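Local atomic coordinates of alkyl hydroperoxide reductase AhpD (Legionella pneumophila, PDB entry 5DIK), a protein that probably reduces alkyl hydroperoxides as a carboxymuconolactone decarboxylase family member and may take part in the antioxidative response of the bacterium. Residues S10-K18 / E111-F119. Sequence-based numbering, arbitrary orientation.
Sequences SDKFSHITK and EALEAFEEF
Glu118 and Phe13 carry a helix-helix contact in which the first turn of helix 12-30 meets the last turns of helix 102-120 nearly perpendicularly; the axes of segments 12-18 and 111-119 approach to 9.6 Å at a crossing angle of -91°. Glu118 receives the helix N-terminus with both carboxylate oxygens: Phe13 N donates to OE1 at 2.9 Å, and Ser14 N donates to OE2 at 2.7 Å, both on the syn side, Phe13 N near the carboxylate plane and Ser14 N well tilted out of it. The second bond is more bent, with an N-H...O angle of 148°. CG of Glu118 lies anti to the backbone N (chi1 176°) and the chain runs extended, which carries the carboxylate to the first turn of helix 12-30. Two first-turn amides are thereby satisfied by a side chain distant in sequence, and the positive end of the helix dipole would probably favour the negative charge of Glu118.

Beside this grip, Phe13 fits as a knob among Glu111, Glu114, Ala115 and Glu118. Ala115 CB makes a CH-pi contact over one ring face, 3.7 Å from the centroid of the Phe13 ring, while OE1 of Glu118 meets the ring edge. Phe119 CE2 packs against Phe13 CB at 3.8 Å. The extended Lys12 reaches Glu111 in a long salt bridge, NZ to OE2 3.8 Å.

The contact joins the N- and C-terminal helices of an all-helical, AhpD-like subunit, beside helix 70-82.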
# COMPACT_ATOMS: atom_id res chain seq x y z
N SER A 10 22.81 11.11 -14.90
CA SER A 10 21.75 12.02 -15.44
C SER A 10 20.71 11.34 -16.34
O SER A 10 19.81 12.01 -16.83
CB SER A 10 22.41 13.21 -16.19
OG SER A 10 23.15 12.78 -17.32
N ASP A 11 20.81 10.02 -16.55
CA ASP A 11 19.83 9.29 -17.36
C ASP A 11 19.09 8.18 -16.57
O ASP A 11 18.71 7.15 -17.13
CB ASP A 11 20.54 8.66 -18.56
CG ASP A 11 21.39 7.47 -18.14
OD1 ASP A 11 21.96 7.54 -17.02
OD2 ASP A 11 21.45 6.46 -18.86
N LYS A 12 18.92 8.38 -15.27
CA LYS A 12 18.29 7.39 -14.39
C LYS A 12 16.96 6.86 -14.93
O LYS A 12 16.76 5.66 -15.04
CB LYS A 12 18.06 8.01 -13.03
CG LYS A 12 17.41 7.07 -12.03
CD LYS A 12 17.17 7.81 -10.72
CE LYS A 12 16.48 6.92 -9.72
NZ LYS A 12 16.29 7.67 -8.45
N PHE A 13 16.05 7.77 -15.27
CA PHE A 13 14.70 7.38 -15.69
C PHE A 13 14.62 6.94 -17.15
O PHE A 13 13.73 6.15 -17.51
CB PHE A 13 13.69 8.48 -15.38
CG PHE A 13 13.48 8.65 -13.91
CD1 PHE A 13 12.58 7.81 -13.23
CD2 PHE A 13 14.18 9.59 -13.19
CE1 PHE A 13 12.40 7.93 -11.86
CE2 PHE A 13 14.00 9.72 -11.82
CZ PHE A 13 13.10 8.89 -11.16
N SER A 14 15.53 7.43 -17.99
CA SER A 14 15.61 6.89 -19.34
C SER A 14 15.97 5.41 -19.26
O SER A 14 15.38 4.59 -19.95
CB SER A 14 16.66 7.65 -20.18
OG SER A 14 16.80 7.03 -21.45
N HIS A 15 16.93 5.07 -18.42
CA HIS A 15 17.37 3.70 -18.23
C HIS A 15 16.24 2.84 -17.62
O HIS A 15 15.99 1.71 -18.07
CB HIS A 15 18.67 3.72 -17.40
CG HIS A 15 19.26 2.37 -17.12
ND1 HIS A 15 19.10 1.72 -15.92
CD2 HIS A 15 20.06 1.58 -17.87
CE1 HIS A 15 19.75 0.57 -15.95
NE2 HIS A 15 20.34 0.46 -17.13
N ILE A 16 15.53 3.37 -16.64
CA ILE A 16 14.46 2.61 -15.98
C ILE A 16 13.36 2.29 -17.00
O ILE A 16 12.96 1.15 -17.13
CB ILE A 16 13.89 3.36 -14.75
CG1 ILE A 16 14.90 3.35 -13.62
CG2 ILE A 16 12.57 2.74 -14.29
CD1 ILE A 16 14.58 4.29 -12.48
N THR A 17 12.93 3.29 -17.76
CA THR A 17 11.83 3.12 -18.72
C THR A 17 12.23 2.24 -19.89
O THR A 17 11.46 1.39 -20.34
CB THR A 17 11.28 4.47 -19.24
OG1 THR A 17 12.35 5.28 -19.75
CG2 THR A 17 10.59 5.21 -18.10
N LYS A 18 13.45 2.41 -20.39
CA LYS A 18 13.93 1.54 -21.48
C LYS A 18 14.00 0.07 -21.05
O LYS A 18 13.63 -0.79 -21.82
CB LYS A 18 15.28 2.03 -22.03
CG LYS A 18 15.11 3.28 -22.89
CD LYS A 18 16.45 3.90 -23.32
CE LYS A 18 17.01 3.17 -24.53
NZ LYS A 18 18.29 3.79 -25.00
N GLU A 111 11.64 12.37 -6.74
CA GLU A 111 11.90 11.54 -7.90
C GLU A 111 11.14 12.01 -9.13
O GLU A 111 11.68 12.02 -10.24
CB GLU A 111 11.52 10.06 -7.63
CG GLU A 111 12.41 9.38 -6.61
CD GLU A 111 12.58 7.88 -6.86
OE1 GLU A 111 11.99 7.30 -7.83
OE2 GLU A 111 13.34 7.26 -6.08
N ALA A 112 9.86 12.39 -8.96
CA ALA A 112 9.09 12.88 -10.09
C ALA A 112 9.70 14.17 -10.72
O ALA A 112 9.67 14.36 -11.92
CB ALA A 112 7.66 13.13 -9.68
N LEU A 113 10.17 15.08 -9.88
CA LEU A 113 10.74 16.33 -10.38
C LEU A 113 12.03 15.99 -11.15
O LEU A 113 12.25 16.52 -12.22
CB LEU A 113 11.05 17.29 -9.25
CG LEU A 113 11.61 18.64 -9.71
CD1 LEU A 113 10.65 19.34 -10.67
CD2 LEU A 113 11.89 19.53 -8.53
N GLU A 114 12.85 15.10 -10.61
CA GLU A 114 14.06 14.63 -11.29
C GLU A 114 13.74 14.04 -12.66
O GLU A 114 14.38 14.40 -13.65
CB GLU A 114 14.84 13.62 -10.44
CG GLU A 114 16.11 13.09 -11.09
CD GLU A 114 16.77 11.98 -10.29
OE1 GLU A 114 16.61 11.93 -9.06
OE2 GLU A 114 17.47 11.15 -10.89
N ALA A 115 12.71 13.19 -12.74
CA ALA A 115 12.28 12.59 -14.00
C ALA A 115 11.79 13.62 -15.01
O ALA A 115 12.18 13.57 -16.18
CB ALA A 115 11.19 11.53 -13.77
N PHE A 116 10.94 14.53 -14.56
CA PHE A 116 10.44 15.59 -15.41
C PHE A 116 11.58 16.44 -15.98
O PHE A 116 11.57 16.77 -17.17
CB PHE A 116 9.47 16.47 -14.62
CG PHE A 116 8.77 17.50 -15.45
CD1 PHE A 116 7.69 17.15 -16.24
CD2 PHE A 116 9.18 18.82 -15.41
CE1 PHE A 116 7.02 18.11 -16.99
CE2 PHE A 116 8.54 19.79 -16.18
CZ PHE A 116 7.46 19.44 -16.96
N GLU A 117 12.55 16.77 -15.15
CA GLU A 117 13.70 17.57 -15.60
C GLU A 117 14.54 16.78 -16.60
O GLU A 117 14.99 17.34 -17.60
CB GLU A 117 14.55 18.04 -14.42
CG GLU A 117 13.90 19.14 -13.59
CD GLU A 117 14.83 19.81 -12.57
OE1 GLU A 117 14.42 20.83 -12.00
OE2 GLU A 117 15.95 19.31 -12.32
N GLU A 118 14.76 15.49 -16.32
CA GLU A 118 15.48 14.60 -17.24
C GLU A 118 14.84 14.51 -18.62
O GLU A 118 15.53 14.64 -19.64
CB GLU A 118 15.63 13.19 -16.65
CG GLU A 118 16.29 12.21 -17.60
CD GLU A 118 16.48 10.82 -17.05
OE1 GLU A 118 16.44 10.61 -15.79
OE2 GLU A 118 16.68 9.91 -17.88
N PHE A 119 13.52 14.35 -18.69
CA PHE A 119 12.88 14.24 -20.00
C PHE A 119 12.60 15.59 -20.66
O PHE A 119 12.23 15.63 -21.82
CB PHE A 119 11.57 13.45 -19.90
CG PHE A 119 11.79 11.99 -19.62
CD1 PHE A 119 12.42 11.19 -20.55
CD2 PHE A 119 11.39 11.44 -18.42
CE1 PHE A 119 12.65 9.85 -20.30
CE2 PHE A 119 11.59 10.10 -18.16
CZ PHE A 119 12.21 9.30 -19.10